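PDB 1CBK: 2-amino-4-hydroxy-6-hydroxymethyldihydropteridine pyrophosphokinase from Haemophilus influenzae, which probably catalyses the transfer of pyrophosphate from ATP to 6-hydroxymethyl-7,8-dihydropterin, a step in folate biosynthesis. Local coordinates for residues Thr37-Lys42 / Leu128-Ser133; Phe123-Leu128 / Glu145-Phe150. All coordinates share one frame; numbering follows the deposited sequence.

Interaction 1 of 2, residues Thr37-Lys42 / Leu128-Ser133; sequences TSSFYK and LFEIAS
At the break in strand 32-43 of the HPPK fold, Ser38 and Ser39 meet Glu130 and Ile131 from the C-terminal part of helix 122-131. The carboxylate of Glu130 holds Ser39 like a fork. OE1 accepts the backbone N of Ser39 at 2.9 Å in a nearly straight bond (169°), although the N-H reaches it from above the carboxylate plane. OE2 takes the Ser39 hydroxyl, OG, at 2.7 Å through its syn lone pair. Glu130 reaches this far because CG stands anti to the backbone N (chi1 178°) and the chain stays extended beyond it; a long acidic side chain suits the span from helix to strand. Ser39 suits the place because its hydroxyl, on a one-carbon arm, sits beside its own backbone N, so both donors face the same carboxylate.

The interruption of the strand matters here: in this α+β fold helix 122-131 packs on one face of the antiparallel sheet, and helix 15-27, which Phe40 touches, on the other, while the irregular backbone directs an N-H at the former. Tyr41, where regular strand resumes, brings OH to 2.9 Å from Glu130 OE1, a weak hydrogen bond. OE1 lies at the ring edge, in its plane, with ring and carboxylate planes 73° apart. Ile131 adds the apolar part, its CG2 branch resting on Ser38 CA at 3.6 Å, where a serine leaves room for the branched residue. Ser38 OG turns away to the sheet, donating to Ser39 O and hydrogen-bonding with Val58 N of strand 54-63. A long, weak ion pair links Glu130 OE2 with Lys157 of strand 156-157.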
loop_
_atom_site.group_PDB
_atom_site.type_symbol
_atom_site.label_atom_id
_atom_site.label_comp_id
_atom_site.label_asym_id
_atom_site.label_seq_id
_atom_site.Cartn_x
_atom_site.Cartn_y
_atom_site.Cartn_z
ATOM N N THR A 37 17.638 1.545 -16.514
ATOM C CA THR A 37 17.403 1.111 -15.150
ATOM C C THR A 37 17.854 2.267 -14.254
ATOM O O THR A 37 18.867 2.917 -14.526
ATOM C CB THR A 37 18.255 -0.146 -14.799
ATOM O OG1 THR A 37 18.006 -1.176 -15.765
ATOM C CG2 THR A 37 17.906 -0.666 -13.390
ATOM N N SER A 38 17.081 2.537 -13.213
ATOM C CA SER A 38 17.409 3.584 -12.272
ATOM C C SER A 38 18.641 3.132 -11.469
ATOM O O SER A 38 19.142 2.020 -11.666
ATOM C CB SER A 38 16.253 3.723 -11.283
ATOM O OG SER A 38 16.143 2.532 -10.500
ATOM N N SER A 39 19.112 4.016 -10.586
ATOM C CA SER A 39 20.210 3.708 -9.665
ATOM C C SER A 39 19.631 2.681 -8.675
ATOM O O SER A 39 18.406 2.479 -8.628
ATOM C CB SER A 39 20.589 4.962 -8.875
ATOM O OG SER A 39 21.103 5.984 -9.711
ATOM N N PHE A 40 20.499 2.022 -7.907
ATOM C CA PHE A 40 20.079 1.044 -6.905
ATOM C C PHE A 40 20.016 1.842 -5.591
ATOM O O PHE A 40 20.958 2.586 -5.259
ATOM C CB PHE A 40 21.104 -0.087 -6.782
ATOM C CG PHE A 40 21.039 -1.125 -7.882
ATOM C CD1 PHE A 40 20.356 -0.886 -9.074
ATOM C CD2 PHE A 40 21.694 -2.352 -7.728
ATOM C CE1 PHE A 40 20.330 -1.847 -10.103
ATOM C CE2 PHE A 40 21.683 -3.323 -8.749
ATOM C CZ PHE A 40 21.000 -3.069 -9.935
ATOM N N TYR A 41 18.922 1.684 -4.845
ATOM C CA TYR A 41 18.725 2.433 -3.605
ATOM C C TYR A 41 18.590 1.477 -2.452
ATOM O O TYR A 41 17.790 0.559 -2.556
ATOM C CB TYR A 41 17.422 3.257 -3.661
ATOM C CG TYR A 41 17.432 4.377 -4.676
ATOM C CD1 TYR A 41 17.196 4.120 -6.030
ATOM C CD2 TYR A 41 17.740 5.677 -4.286
ATOM C CE1 TYR A 41 17.276 5.133 -6.979
ATOM C CE2 TYR A 41 17.823 6.703 -5.228
ATOM C CZ TYR A 41 17.596 6.421 -6.562
ATOM O OH TYR A 41 17.724 7.415 -7.500
ATOM N N LYS A 42 19.355 1.716 -1.376
ATOM C CA LYS A 42 19.294 0.900 -0.156
ATOM C C LYS A 42 18.246 1.619 0.705
ATOM O O LYS A 42 18.420 2.788 1.070
ATOM C CB LYS A 42 20.653 0.861 0.544
ATOM C CG LYS A 42 20.706 -0.058 1.785
ATOM C CD LYS A 42 22.156 -0.300 2.186
ATOM C CE LYS A 42 22.306 -1.340 3.287
ATOM N NZ LYS A 42 22.233 -0.755 4.662
ATOM N N LEU A 128 11.578 5.548 -10.023
ATOM C CA LEU A 128 10.756 5.785 -11.229
ATOM C C LEU A 128 10.940 7.228 -11.737
ATOM O O LEU A 128 11.128 7.454 -12.929
ATOM C CB LEU A 128 9.259 5.509 -10.943
ATOM C CG LEU A 128 8.246 5.652 -12.100
ATOM C CD1 LEU A 128 8.636 4.741 -13.261
ATOM C CD2 LEU A 128 6.845 5.296 -11.626
ATOM N N PHE A 129 10.916 8.190 -10.813
ATOM C CA PHE A 129 11.080 9.606 -11.148
ATOM C C PHE A 129 12.441 9.863 -11.775
ATOM O O PHE A 129 12.588 10.711 -12.665
ATOM C CB PHE A 129 10.900 10.452 -9.891
ATOM C CG PHE A 129 11.129 11.924 -10.102
ATOM C CD1 PHE A 129 10.385 12.643 -11.034
ATOM C CD2 PHE A 129 12.088 12.599 -9.351
ATOM C CE1 PHE A 129 10.589 14.024 -11.223
ATOM C CE2 PHE A 129 12.303 13.968 -9.523
ATOM C CZ PHE A 129 11.549 14.683 -10.464
ATOM N N GLU A 130 13.445 9.109 -11.329
ATOM C CA GLU A 130 14.795 9.273 -11.867
ATOM C C GLU A 130 14.861 8.912 -13.366
ATOM O O GLU A 130 15.588 9.538 -14.127
ATOM C CB GLU A 130 15.787 8.421 -11.062
ATOM C CG GLU A 130 17.234 8.480 -11.571
ATOM C CD GLU A 130 18.168 7.502 -10.849
ATOM O OE1 GLU A 130 17.666 6.525 -10.268
ATOM O OE2 GLU A 130 19.408 7.712 -10.871
ATOM N N ILE A 131 14.088 7.928 -13.805
ATOM C CA ILE A 131 14.128 7.514 -15.212
ATOM C C ILE A 131 12.917 7.926 -16.043
ATOM O O ILE A 131 12.835 7.567 -17.213
ATOM C CB ILE A 131 14.328 5.967 -15.385
ATOM C CG1 ILE A 131 13.128 5.183 -14.845
ATOM C CG2 ILE A 131 15.603 5.525 -14.694
ATOM C CD1 ILE A 131 13.282 3.673 -14.997
ATOM N N ALA A 132 11.974 8.646 -15.449
ATOM C CA ALA A 132 10.764 9.066 -16.166
ATOM C C ALA A 132 10.307 10.337 -15.453
ATOM O O ALA A 132 9.269 10.378 -14.792
ATOM C CB ALA A 132 9.684 7.949 -16.091
ATOM N N SER A 133 11.113 11.379 -15.630
ATOM C CA SER A 133 10.909 12.679 -14.993
ATOM C C SER A 133 9.608 13.432 -15.217
ATOM O O SER A 133 9.233 14.227 -14.372
ATOM C CB SER A 133 12.099 13.608 -15.281
ATOM O OG SER A 133 12.373 13.692 -16.675
#

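Interaction 2 of 2, residues Phe123-Leu128 / Glu145-Phe150. With ROI (7,8-dihydro-7,7-dimethyl-6-hydroxypterin), chain D.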
loop_
_atom_site.group_PDB
_atom_site.type_symbol
_atom_site.label_atom_id
_atom_site.label_comp_id
_atom_site.label_asym_id
_atom_site.label_seq_id
_atom_site.Cartn_x
_atom_site.Cartn_y
_atom_site.Cartn_z
ATOM N N PHE A 123 10.691 3.771 -2.215
ATOM C CA PHE A 123 11.626 2.954 -2.982
ATOM C C PHE A 123 11.107 2.534 -4.348
ATOM O O PHE A 123 11.740 1.736 -5.044
ATOM C CB PHE A 123 12.081 1.740 -2.156
ATOM C CG PHE A 123 10.964 0.986 -1.511
ATOM C CD1 PHE A 123 10.306 -0.030 -2.192
ATOM C CD2 PHE A 123 10.591 1.266 -0.203
ATOM C CE1 PHE A 123 9.289 -0.755 -1.588
ATOM C CE2 PHE A 123 9.573 0.547 0.419
ATOM C CZ PHE A 123 8.921 -0.464 -0.272
ATOM N N VAL A 124 9.912 3.007 -4.682
ATOM C CA VAL A 124 9.297 2.750 -5.958
ATOM C C VAL A 124 9.256 4.085 -6.720
ATOM O O VAL A 124 9.754 4.190 -7.854
ATOM C CB VAL A 124 7.861 2.247 -5.798
ATOM C CG1 VAL A 124 7.128 2.300 -7.146
ATOM C CG2 VAL A 124 7.842 0.833 -5.280
ATOM N N ILE A 125 8.704 5.122 -6.079
ATOM C CA ILE A 125 8.541 6.423 -6.737
ATOM C C ILE A 125 9.801 7.221 -6.994
ATOM O O ILE A 125 9.911 7.870 -8.044
ATOM C CB ILE A 125 7.477 7.298 -6.029
ATOM C CG1 ILE A 125 6.103 6.621 -6.119
ATOM C CG2 ILE A 125 7.443 8.750 -6.609
ATOM C CD1 ILE A 125 5.532 6.484 -7.532
ATOM N N VAL A 126 10.756 7.185 -6.068
ATOM C CA VAL A 126 11.994 7.934 -6.269
ATOM C C VAL A 126 12.773 7.396 -7.487
ATOM O O VAL A 126 13.250 8.195 -8.321
ATOM C CB VAL A 126 12.845 7.999 -4.982
ATOM C CG1 VAL A 126 14.262 8.459 -5.275
ATOM C CG2 VAL A 126 12.155 8.909 -3.972
ATOM N N PRO A 127 12.966 6.053 -7.580
ATOM C CA PRO A 127 13.685 5.453 -8.723
ATOM C C PRO A 127 12.899 5.690 -10.049
ATOM O O PRO A 127 13.502 5.935 -11.088
ATOM C CB PRO A 127 13.714 3.948 -8.396
ATOM C CG PRO A 127 13.531 3.867 -6.960
ATOM C CD PRO A 127 12.791 5.084 -6.480
ATOM N N LEU A 128 11.578 5.548 -10.023
ATOM C CA LEU A 128 10.756 5.785 -11.229
ATOM C C LEU A 128 10.940 7.228 -11.737
ATOM O O LEU A 128 11.128 7.454 -12.929
ATOM C CB LEU A 128 9.259 5.509 -10.943
ATOM C CG LEU A 128 8.246 5.652 -12.100
ATOM C CD1 LEU A 128 8.636 4.741 -13.261
ATOM C CD2 LEU A 128 6.845 5.296 -11.626
ATOM N N GLU A 145 4.422 15.364 -8.814
ATOM C CA GLU A 145 3.592 15.612 -7.641
ATOM C C GLU A 145 3.788 14.492 -6.647
ATOM O O GLU A 145 4.057 14.744 -5.463
ATOM C CB GLU A 145 2.117 15.748 -8.024
ATOM C CG GLU A 145 1.829 17.024 -8.837
ATOM C CD GLU A 145 2.411 18.298 -8.191
ATOM O OE1 GLU A 145 1.863 18.733 -7.141
ATOM O OE2 GLU A 145 3.405 18.857 -8.753
ATOM N N LEU A 146 3.692 13.262 -7.147
ATOM C CA LEU A 146 3.877 12.062 -6.340
ATOM C C LEU A 146 5.234 12.023 -5.616
ATOM O O LEU A 146 5.313 11.578 -4.475
ATOM C CB LEU A 146 3.740 10.814 -7.221
ATOM C CG LEU A 146 2.387 10.563 -7.881
ATOM C CD1 LEU A 146 2.474 9.331 -8.765
ATOM C CD2 LEU A 146 1.309 10.408 -6.810
ATOM N N VAL A 147 6.299 12.498 -6.250
ATOM C CA VAL A 147 7.618 12.442 -5.615
ATOM C C VAL A 147 7.835 13.450 -4.475
ATOM O O VAL A 147 8.741 13.277 -3.661
ATOM C CB VAL A 147 8.743 12.521 -6.678
ATOM C CG1 VAL A 147 8.953 13.957 -7.127
ATOM C CG2 VAL A 147 10.034 11.891 -6.157
ATOM N N LYS A 148 6.985 14.477 -4.403
ATOM C CA LYS A 148 7.042 15.531 -3.375
ATOM C C LYS A 148 7.100 14.948 -1.975
ATOM O O LYS A 148 7.871 15.393 -1.146
ATOM C CB LYS A 148 5.799 16.427 -3.452
ATOM C CG LYS A 148 5.772 17.427 -4.591
ATOM C CD LYS A 148 6.672 18.587 -4.289
ATOM C CE LYS A 148 6.308 19.810 -5.135
ATOM N NZ LYS A 148 7.060 21.028 -4.652
ATOM N N GLN A 149 6.252 13.965 -1.729
ATOM C CA GLN A 149 6.153 13.281 -0.448
ATOM C C GLN A 149 7.478 12.634 0.008
ATOM O O GLN A 149 7.699 12.430 1.210
ATOM C CB GLN A 149 5.088 12.197 -0.594
ATOM C CG GLN A 149 4.615 11.537 0.671
ATOM C CD GLN A 149 3.669 10.377 0.382
ATOM O OE1 GLN A 149 3.237 10.165 -0.759
ATOM N NE2 GLN A 149 3.353 9.612 1.413
ATOM N N PHE A 150 8.359 12.332 -0.943
ATOM C CA PHE A 150 9.616 11.664 -0.645
ATOM C C PHE A 150 10.848 12.540 -0.808
ATOM O O PHE A 150 11.969 12.031 -0.921
ATOM C CB PHE A 150 9.731 10.432 -1.543
ATOM C CG PHE A 150 8.464 9.627 -1.625
ATOM C CD1 PHE A 150 7.912 9.061 -0.484
ATOM C CD2 PHE A 150 7.816 9.443 -2.855
ATOM C CE1 PHE A 150 6.740 8.319 -0.543
ATOM C CE2 PHE A 150 6.624 8.695 -2.934
ATOM C CZ PHE A 150 6.090 8.132 -1.766
HETATM N N1 ROI D . 10.742 -2.801 1.950
HETATM C C2 ROI D . 11.632 -2.150 1.124
HETATM N N2 ROI D . 12.352 -1.126 1.654
HETATM N N3 ROI D . 11.814 -2.487 -0.176
HETATM C C4 ROI D . 11.115 -3.485 -0.760
HETATM O O4 ROI D . 11.303 -3.830 -1.938
HETATM C C4A ROI D . 10.133 -4.176 0.023
HETATM N N5 ROI D . 9.424 -5.130 -0.505
HETATM C C6 ROI D . 8.465 -5.844 0.184
HETATM C C7 ROI D . 8.079 -5.384 1.616
HETATM C C16 ROI D . 6.759 -4.520 1.589
HETATM C C15 ROI D . 7.960 -6.586 2.563
HETATM N N8 ROI D . 9.086 -4.450 2.208
HETATM C C8A ROI D . 10.006 -3.768 1.432
HETATM O O9 ROI D . 7.960 -6.830 -0.442
#
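The two backbones come closest at Ile125 and Val147, whose CA atoms lie 6.2 Å apart. Residues 123-128 are helical but kinked at Pro127, whose nitrogen carries no hydrogen for a bond to the preceding turn, while 145-150 start within helix 143-146 and keep helical angles through Gln149, without the regular bonds. No hydrogen bond crosses between them; aliphatic branches and one ring make the joint.

Ile125 is the middle of it. With CG1 beside the backbone N (chi1 -63°), its CG2 methyl is left anti to that N, on the side facing 145-150, 3.8 Å from Val147 CA and 4.3 Å from Leu146 CB. Its CB meets Phe150 CE2 at 3.5 Å, and the isoleucine and phenylalanine side chains cross at about a right angle. The beta-branched shape suits this place, since one methyl can serve Val147 while the branch point bears on the ring. Val126 widens the patch: its CG2 lies 3.8 Å from Phe150 CB and 4.3 Å from Val147 CG2. Gln149 CB lies over one face of the Phe150 ring, and Gln149 of the second subunit also packs on Phe150.

At the start of the same segment, Phe123 lays its ring against the bound pterin analogue, N3 of the ligand 3.3 Å above the plane and over the ring centre. Asn56 and Ser43 hydrogen-bond the ligand. A helix packed by the C-terminal region thus carries a phenylalanine whose ring lies face to face with the pterin, nearly parallel to it, the arrangement of the HPPK pterin-binding pocket.

Helix 122-131 takes part in both interactions and Leu128 belongs to both, yet the helix is held by different chemistry on each occasion. Interaction 1 ties it to the central sheet, its centre about 10 Å from the centre of the chain, and is largely polar, with one carboxylate serving an irregular strand. Interaction 2, its centre about 13 Å from that of the chain and nearer the second subunit, is wholly apolar and joins the helix to the C-terminal region. Both are partly buried. Their centres are about 9 Å apart, and they meet directly where Pro127 packs on Ser38 and Tyr41, and Phe129 on Val147, so the helix is sandwiched between sheet and C-terminal segment.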